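PDB 4JPQ: uncharacterized protein from Bacteroides uniformis, which is of unknown function but probably binds carbohydrate through a domain of carbohydrate-binding family 9. Local coordinates for residues V131-V135 / P162-F167; K180-Y184 / L196-I201; F183-G187 / M207-P211. One frame throughout, in Å; residues are numbered along the deposited sequence.

Contact 1 (V131-V135 / P162-F167); sequences VLGMV and PVSAFF
M134, a selenomethionine, has CG anti to its own carbonyl carbon (chi1 -74°) and runs extended from there, which carries its selenium across to S164, where SE lies 3.3 Å from OG. In V131 the branch set anti to the backbone N (chi1 177°) is CG1; it comes beside the A165 carbonyl and lies 4.0 Å from F167 CD1. The other methyl, CG2, rests 3.8 Å from F167 CB, and the two side chains cross at about a right angle. V135 adds its CG2, 4.0 Å from A165 CB. These residues join the last turn of helix 129-134 to the 3-10 turn 163-165, which follows on strand 152-162 in this strand-rich carbohydrate-binding family 9 domain and leads into an inverse gamma turn centred on F166. Just before the 3-10 turn the P162 ring lies against the helix end, with CG 3.3 Å from M134 O and 4.1 Å from M134 CB, and CD 4.1 Å from V135 CA. An alanine here lacks CG and CD, and M134 would probably lose the apolar cover over its carbonyl and CB, with a gap opening beside V135. L132, elsewhere on the helix, packs on I115 of strand 113-118, as does V135.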
# COMPACT_ATOMS: atom_id res chain seq x y z
N VAL A 131 -9.61 -0.60 14.21
CA VAL A 131 -9.31 -0.07 12.87
C VAL A 131 -8.42 -1.03 12.07
O VAL A 131 -8.63 -1.21 10.87
CB VAL A 131 -8.67 1.34 12.95
CG1 VAL A 131 -8.29 1.86 11.56
CG2 VAL A 131 -9.62 2.33 13.63
N LEU A 132 -7.42 -1.63 12.72
CA LEU A 132 -6.58 -2.65 12.06
C LEU A 132 -7.44 -3.83 11.62
O LEU A 132 -7.24 -4.36 10.52
CB LEU A 132 -5.48 -3.14 13.00
CG LEU A 132 -4.38 -2.12 13.30
CD1 LEU A 132 -3.65 -2.50 14.58
CD2 LEU A 132 -3.43 -1.97 12.12
N GLY A 133 -8.41 -4.19 12.48
CA GLY A 133 -9.40 -5.23 12.23
C GLY A 133 -10.31 -4.96 11.04
O GLY A 133 -10.82 -5.89 10.44
N MSE A 134 -10.55 -3.68 10.73
CA MSE A 134 -11.35 -3.30 9.55
C MSE A 134 -10.67 -3.64 8.24
O MSE A 134 -11.36 -3.99 7.28
CB MSE A 134 -11.66 -1.79 9.52
CG MSE A 134 -12.69 -1.34 10.53
SE MSE A 134 -12.60 0.64 10.63
CE MSE A 134 -13.65 0.75 12.29
N VAL A 135 -9.35 -3.54 8.18
CA VAL A 135 -8.60 -3.77 6.93
C VAL A 135 -8.36 -5.25 6.73
O VAL A 135 -7.56 -5.85 7.44
CB VAL A 135 -7.26 -3.01 6.88
CG1 VAL A 135 -6.55 -3.27 5.55
CG2 VAL A 135 -7.48 -1.51 7.09
N PRO A 162 -11.67 -0.42 4.11
CA PRO A 162 -12.98 0.24 4.17
C PRO A 162 -12.84 1.73 4.41
O PRO A 162 -11.88 2.18 5.04
CB PRO A 162 -13.66 -0.42 5.38
CG PRO A 162 -12.91 -1.68 5.59
CD PRO A 162 -11.49 -1.29 5.29
N VAL A 163 -13.81 2.48 3.92
CA VAL A 163 -13.85 3.93 4.06
C VAL A 163 -13.77 4.36 5.56
O VAL A 163 -13.16 5.38 5.89
CB VAL A 163 -15.09 4.47 3.31
CG1 VAL A 163 -16.39 4.18 4.07
CG2 VAL A 163 -14.95 5.93 3.02
N SER A 164 -14.34 3.55 6.46
CA SER A 164 -14.27 3.76 7.92
C SER A 164 -12.86 3.65 8.49
O SER A 164 -12.61 4.18 9.57
CB SER A 164 -15.17 2.77 8.65
OG SER A 164 -14.84 1.43 8.31
N ALA A 165 -11.94 2.96 7.81
CA ALA A 165 -10.52 2.87 8.26
C ALA A 165 -9.77 4.20 8.18
O ALA A 165 -8.68 4.29 8.73
CB ALA A 165 -9.76 1.81 7.50
N PHE A 166 -10.32 5.22 7.50
CA PHE A 166 -9.75 6.57 7.56
C PHE A 166 -10.21 7.14 8.91
O PHE A 166 -11.06 8.04 8.99
CB PHE A 166 -10.22 7.41 6.37
CG PHE A 166 -9.73 6.91 5.04
CD1 PHE A 166 -8.37 6.73 4.81
CD2 PHE A 166 -10.61 6.70 3.99
CE1 PHE A 166 -7.91 6.29 3.57
CE2 PHE A 166 -10.16 6.29 2.74
CZ PHE A 166 -8.80 6.07 2.54
N PHE A 167 -9.57 6.64 9.96
CA PHE A 167 -9.99 6.84 11.36
C PHE A 167 -10.02 8.25 11.93
O PHE A 167 -10.63 8.47 12.98
CB PHE A 167 -9.26 5.87 12.31
CG PHE A 167 -7.77 6.11 12.48
CD1 PHE A 167 -6.85 5.57 11.60
CD2 PHE A 167 -7.30 6.84 13.57
CE1 PHE A 167 -5.49 5.79 11.77
CE2 PHE A 167 -5.94 7.05 13.76
CZ PHE A 167 -5.03 6.53 12.85

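Contact 2 (K180-Y184 / L196-I201); sequences KGNFY and LSWSPI
Y184 and S197 form an antiparallel non-hydrogen-bonded pair in the hairpin of strands 178-186 and 195-197, and the tyrosine can be followed outward from it. Its CB lies 3.4 Å from L196 O; the ring edge then passes the serine, CD1 standing 3.6 Å from S197 CB. Further along, CE1 meets the end of I201, 3.8 Å from CD1, and OH lies by the same methyl as the two side chains cross at about a right angle. N182 works by polar means. Its amide pairs with the backbone of S199 in both directions: S199 N gives OD1 a nearly straight bond of 3.0 Å, and ND2 returns one of 3.1 Å to S199 O, which lies close to the amide plane. F183 N reaches OD1 from the opposite face to S199 N, and W198 N adds a weak bond. S199 O is likewise gripped twice, since S197 OG arrives on the other face from ND2. W198 N also makes a weak backbone bond to F183 O; beyond it the N182 amide pairs with S199 much as a strand's backbone would. F183 and W198 make an offset edge-to-face pair, planes at 77°, the edge of F183 turned toward the face of the tryptophan's six-membered ring, with F183 CD1 3.6 Å from W198 CE3; F53 packs against both. With two good bonds and a weak third on OD1 and one given by ND2, the flip state of the buried amide is settled, and the turn after strand 195-197 is tied to the neighbouring strand largely through this one polar side chain, with the F183-W198 pair beside it.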
# COMPACT_ATOMS: atom_id res chain seq x y z
N LYS A 180 -5.38 11.96 -3.19
CA LYS A 180 -3.96 12.02 -3.52
C LYS A 180 -3.21 10.94 -2.73
O LYS A 180 -3.45 10.74 -1.55
CB LYS A 180 -3.41 13.42 -3.25
CG LYS A 180 -4.17 14.50 -4.03
CD LYS A 180 -3.30 15.66 -4.46
CE LYS A 180 -2.43 15.29 -5.65
NZ LYS A 180 -1.42 16.34 -5.95
N GLY A 181 -2.31 10.23 -3.40
CA GLY A 181 -1.54 9.18 -2.75
C GLY A 181 -0.36 8.66 -3.53
O GLY A 181 -0.01 9.19 -4.60
N ASN A 182 0.29 7.64 -2.98
CA ASN A 182 1.43 7.00 -3.63
C ASN A 182 1.54 5.55 -3.15
O ASN A 182 0.93 5.17 -2.12
CB ASN A 182 2.71 7.80 -3.36
CG ASN A 182 3.76 7.69 -4.47
OD1 ASN A 182 3.75 6.76 -5.28
ND2 ASN A 182 4.68 8.65 -4.49
N PHE A 183 2.31 4.76 -3.90
CA PHE A 183 2.50 3.33 -3.60
C PHE A 183 3.99 3.05 -3.54
O PHE A 183 4.75 3.58 -4.35
CB PHE A 183 1.83 2.47 -4.67
CG PHE A 183 0.41 2.88 -4.96
CD1 PHE A 183 0.14 3.92 -5.84
CD2 PHE A 183 -0.67 2.25 -4.32
CE1 PHE A 183 -1.16 4.32 -6.10
CE2 PHE A 183 -1.98 2.64 -4.59
CZ PHE A 183 -2.23 3.69 -5.47
N TYR A 184 4.41 2.24 -2.55
CA TYR A 184 5.83 1.95 -2.37
C TYR A 184 6.16 0.48 -2.07
O TYR A 184 5.32 -0.27 -1.58
CB TYR A 184 6.42 2.76 -1.20
CG TYR A 184 6.09 4.23 -1.13
CD1 TYR A 184 6.50 5.11 -2.13
CD2 TYR A 184 5.41 4.76 -0.02
CE1 TYR A 184 6.21 6.47 -2.05
CE2 TYR A 184 5.12 6.12 0.06
CZ TYR A 184 5.54 6.98 -0.94
OH TYR A 184 5.24 8.32 -0.84
N LEU A 196 11.38 1.94 -3.80
CA LEU A 196 10.64 2.12 -5.06
C LEU A 196 9.32 2.83 -4.83
O LEU A 196 8.68 2.63 -3.79
CB LEU A 196 10.38 0.76 -5.71
CG LEU A 196 11.43 0.24 -6.70
CD1 LEU A 196 12.86 0.41 -6.25
CD2 LEU A 196 11.13 -1.22 -7.04
N SER A 197 8.93 3.67 -5.79
CA SER A 197 7.66 4.41 -5.73
C SER A 197 6.94 4.38 -7.08
O SER A 197 7.55 4.06 -8.12
CB SER A 197 7.88 5.87 -5.33
OG SER A 197 8.44 6.63 -6.41
N TRP A 198 5.65 4.71 -7.03
CA TRP A 198 4.81 4.78 -8.22
C TRP A 198 5.01 6.14 -8.88
O TRP A 198 5.46 6.20 -10.04
CB TRP A 198 3.33 4.50 -7.88
CG TRP A 198 2.40 4.86 -8.97
CD1 TRP A 198 2.34 4.30 -10.22
CD2 TRP A 198 1.40 5.86 -8.93
NE1 TRP A 198 1.35 4.90 -10.96
CE2 TRP A 198 0.75 5.86 -10.18
CE3 TRP A 198 0.97 6.76 -7.94
CZ2 TRP A 198 -0.30 6.73 -10.48
CZ3 TRP A 198 -0.08 7.62 -8.24
CH2 TRP A 198 -0.71 7.60 -9.50
N SER A 199 4.65 7.20 -8.16
CA SER A 199 4.82 8.57 -8.65
C SER A 199 6.18 9.01 -8.12
O SER A 199 6.53 8.61 -6.98
CB SER A 199 3.71 9.50 -8.19
OG SER A 199 3.91 10.79 -8.72
N PRO A 200 6.94 9.83 -8.91
CA PRO A 200 8.30 10.18 -8.46
C PRO A 200 8.40 11.15 -7.28
O PRO A 200 7.48 11.93 -7.04
CB PRO A 200 8.96 10.78 -9.72
CG PRO A 200 8.12 10.31 -10.85
CD PRO A 200 6.73 10.28 -10.29
N ILE A 201 9.54 11.06 -6.58
CA ILE A 201 9.87 11.88 -5.39
C ILE A 201 11.22 12.53 -5.65
O ILE A 201 12.16 11.84 -6.06
CB ILE A 201 9.94 11.01 -4.11
CG1 ILE A 201 8.56 10.43 -3.78
CG2 ILE A 201 10.47 11.83 -2.93
CD1 ILE A 201 8.58 9.31 -2.76

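Contact 3 (F183-G187 / M207-P211); sequences FYKCG and MFHCP
F208 lies flat against Y184 in a face-to-face aromatic stack that fastens the loop between strands 195-197 and 215-219 onto strand 178-186, in a family 9 carbohydrate-binding domain. The stacking comes first: the ring planes are only 6° apart and the centroids 3.9 Å. The side chains slide past each other in opposite directions, which brings F208 CD1 over the centre of the tyrosine ring and Y184 CG over that of the phenylalanine. CH-pi contacts follow from this head-to-tail overlap. Y184 CB sits over the F208 face, 18° off the ring normal, while F208 CB covers the tyrosine face from its far end, 3.4 Å from Y184 CE2. With chi1 at -69°, CG of F208 is anti to the carbonyl carbon, and the ring is laid back along the tyrosine toward the strand. Polar contacts gather at the other end of the pair. Y184 OH gives a weak hydrogen bond of 2.8 Å to F208 O, which also takes a weak bond from C210 N across the inverse gamma turn centred on H209. The F208 N-H bonds to a sulfonate buffer molecule, CXS, probably from the crystallisation liquor; such molecules often mark pockets, but this one does not establish a sugar site. On the strand's other face, K185 NZ forms a salt bridge with E70 and a hydrogen bond with H194. Apolar packing completes the contact at the edge of the phenylalanine ring, where C186 CB stands near the ring plane, 4.2 Å from F208 CE2.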
# COMPACT_ATOMS: atom_id res chain seq x y z
N PHE A 183 2.31 4.76 -3.90
CA PHE A 183 2.50 3.33 -3.60
C PHE A 183 3.99 3.05 -3.54
O PHE A 183 4.75 3.58 -4.35
CB PHE A 183 1.83 2.47 -4.67
CG PHE A 183 0.41 2.88 -4.96
CD1 PHE A 183 0.14 3.92 -5.84
CD2 PHE A 183 -0.67 2.25 -4.32
CE1 PHE A 183 -1.16 4.32 -6.10
CE2 PHE A 183 -1.98 2.64 -4.59
CZ PHE A 183 -2.23 3.69 -5.47
N TYR A 184 4.41 2.24 -2.55
CA TYR A 184 5.83 1.95 -2.37
C TYR A 184 6.16 0.48 -2.07
O TYR A 184 5.32 -0.27 -1.58
CB TYR A 184 6.42 2.76 -1.20
CG TYR A 184 6.09 4.23 -1.13
CD1 TYR A 184 6.50 5.11 -2.13
CD2 TYR A 184 5.41 4.76 -0.02
CE1 TYR A 184 6.21 6.47 -2.05
CE2 TYR A 184 5.12 6.12 0.06
CZ TYR A 184 5.54 6.98 -0.94
OH TYR A 184 5.24 8.32 -0.84
N LYS A 185 7.42 0.15 -2.34
CA LYS A 185 8.04 -1.14 -2.04
C LYS A 185 9.37 -0.87 -1.32
O LYS A 185 10.11 0.05 -1.71
CB LYS A 185 8.35 -1.89 -3.31
CG LYS A 185 9.10 -3.20 -3.14
CD LYS A 185 8.25 -4.31 -2.53
CE LYS A 185 9.06 -5.59 -2.28
NZ LYS A 185 9.96 -5.58 -1.10
N CYS A 186 9.67 -1.68 -0.31
CA CYS A 186 10.92 -1.55 0.44
C CYS A 186 11.20 -2.78 1.29
O CYS A 186 10.43 -3.74 1.26
CB CYS A 186 10.87 -0.30 1.35
SG CYS A 186 9.67 -0.43 2.68
N GLY A 187 12.32 -2.74 2.03
CA GLY A 187 12.71 -3.78 2.97
C GLY A 187 14.03 -3.41 3.60
O GLY A 187 15.07 -3.85 3.13
N MSE A 207 12.78 9.07 1.48
CA MSE A 207 11.76 9.61 2.37
C MSE A 207 10.43 9.40 1.70
O MSE A 207 10.23 9.85 0.58
CB MSE A 207 12.12 11.07 2.53
CG MSE A 207 13.40 11.26 3.35
SE MSE A 207 13.48 13.06 4.05
CE MSE A 207 14.88 13.81 2.88
N PHE A 208 9.52 8.69 2.36
CA PHE A 208 8.19 8.39 1.80
C PHE A 208 7.05 9.23 2.35
O PHE A 208 6.01 9.30 1.71
CB PHE A 208 7.82 6.90 2.02
CG PHE A 208 8.62 5.89 1.21
CD1 PHE A 208 9.17 6.16 -0.06
CD2 PHE A 208 8.72 4.59 1.69
CE1 PHE A 208 9.86 5.19 -0.76
CE2 PHE A 208 9.40 3.61 0.98
CZ PHE A 208 9.97 3.91 -0.25
N HIS A 209 7.21 9.86 3.52
CA HIS A 209 6.15 10.68 4.15
C HIS A 209 6.09 12.11 3.56
O HIS A 209 6.19 13.10 4.29
CB HIS A 209 6.34 10.67 5.67
CG HIS A 209 6.17 9.32 6.29
ND1 HIS A 209 5.02 8.94 6.94
CD2 HIS A 209 7.01 8.26 6.34
CE1 HIS A 209 5.16 7.69 7.38
NE2 HIS A 209 6.36 7.26 7.02
N CYS A 210 5.85 12.20 2.25
CA CYS A 210 5.91 13.46 1.48
C CYS A 210 4.68 13.69 0.59
O CYS A 210 4.71 13.40 -0.61
CB CYS A 210 7.19 13.45 0.64
SG CYS A 210 7.41 11.90 -0.25
N PRO A 211 3.59 14.23 1.18
CA PRO A 211 2.36 14.56 0.46
C PRO A 211 2.51 15.43 -0.79
O PRO A 211 1.68 15.32 -1.69
CB PRO A 211 1.53 15.29 1.51
CG PRO A 211 1.96 14.70 2.79
CD PRO A 211 3.43 14.45 2.63

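Contacts 2 and 3 are buried neighbours, their centres about 7 Å apart, and both start from strand 178-186, sharing F183 and Y184. Y184 joins them, offering its ring edge to contact 2 and a face to contact 3; L196 N with K185 O probably adds a backbone bond. Contact 1 is only partly buried and stands about 22 Å from contact 2 and 20 Å from contact 3, centre to centre, touching neither. Chemistry follows place: the helix end of contact 1 is held by apolar side chains and a selenium, contact 2 combines an aromatic core with an amide bonded through both its oxygen and its nitrogen, and contact 3 relies on stacked rings with weak polar support.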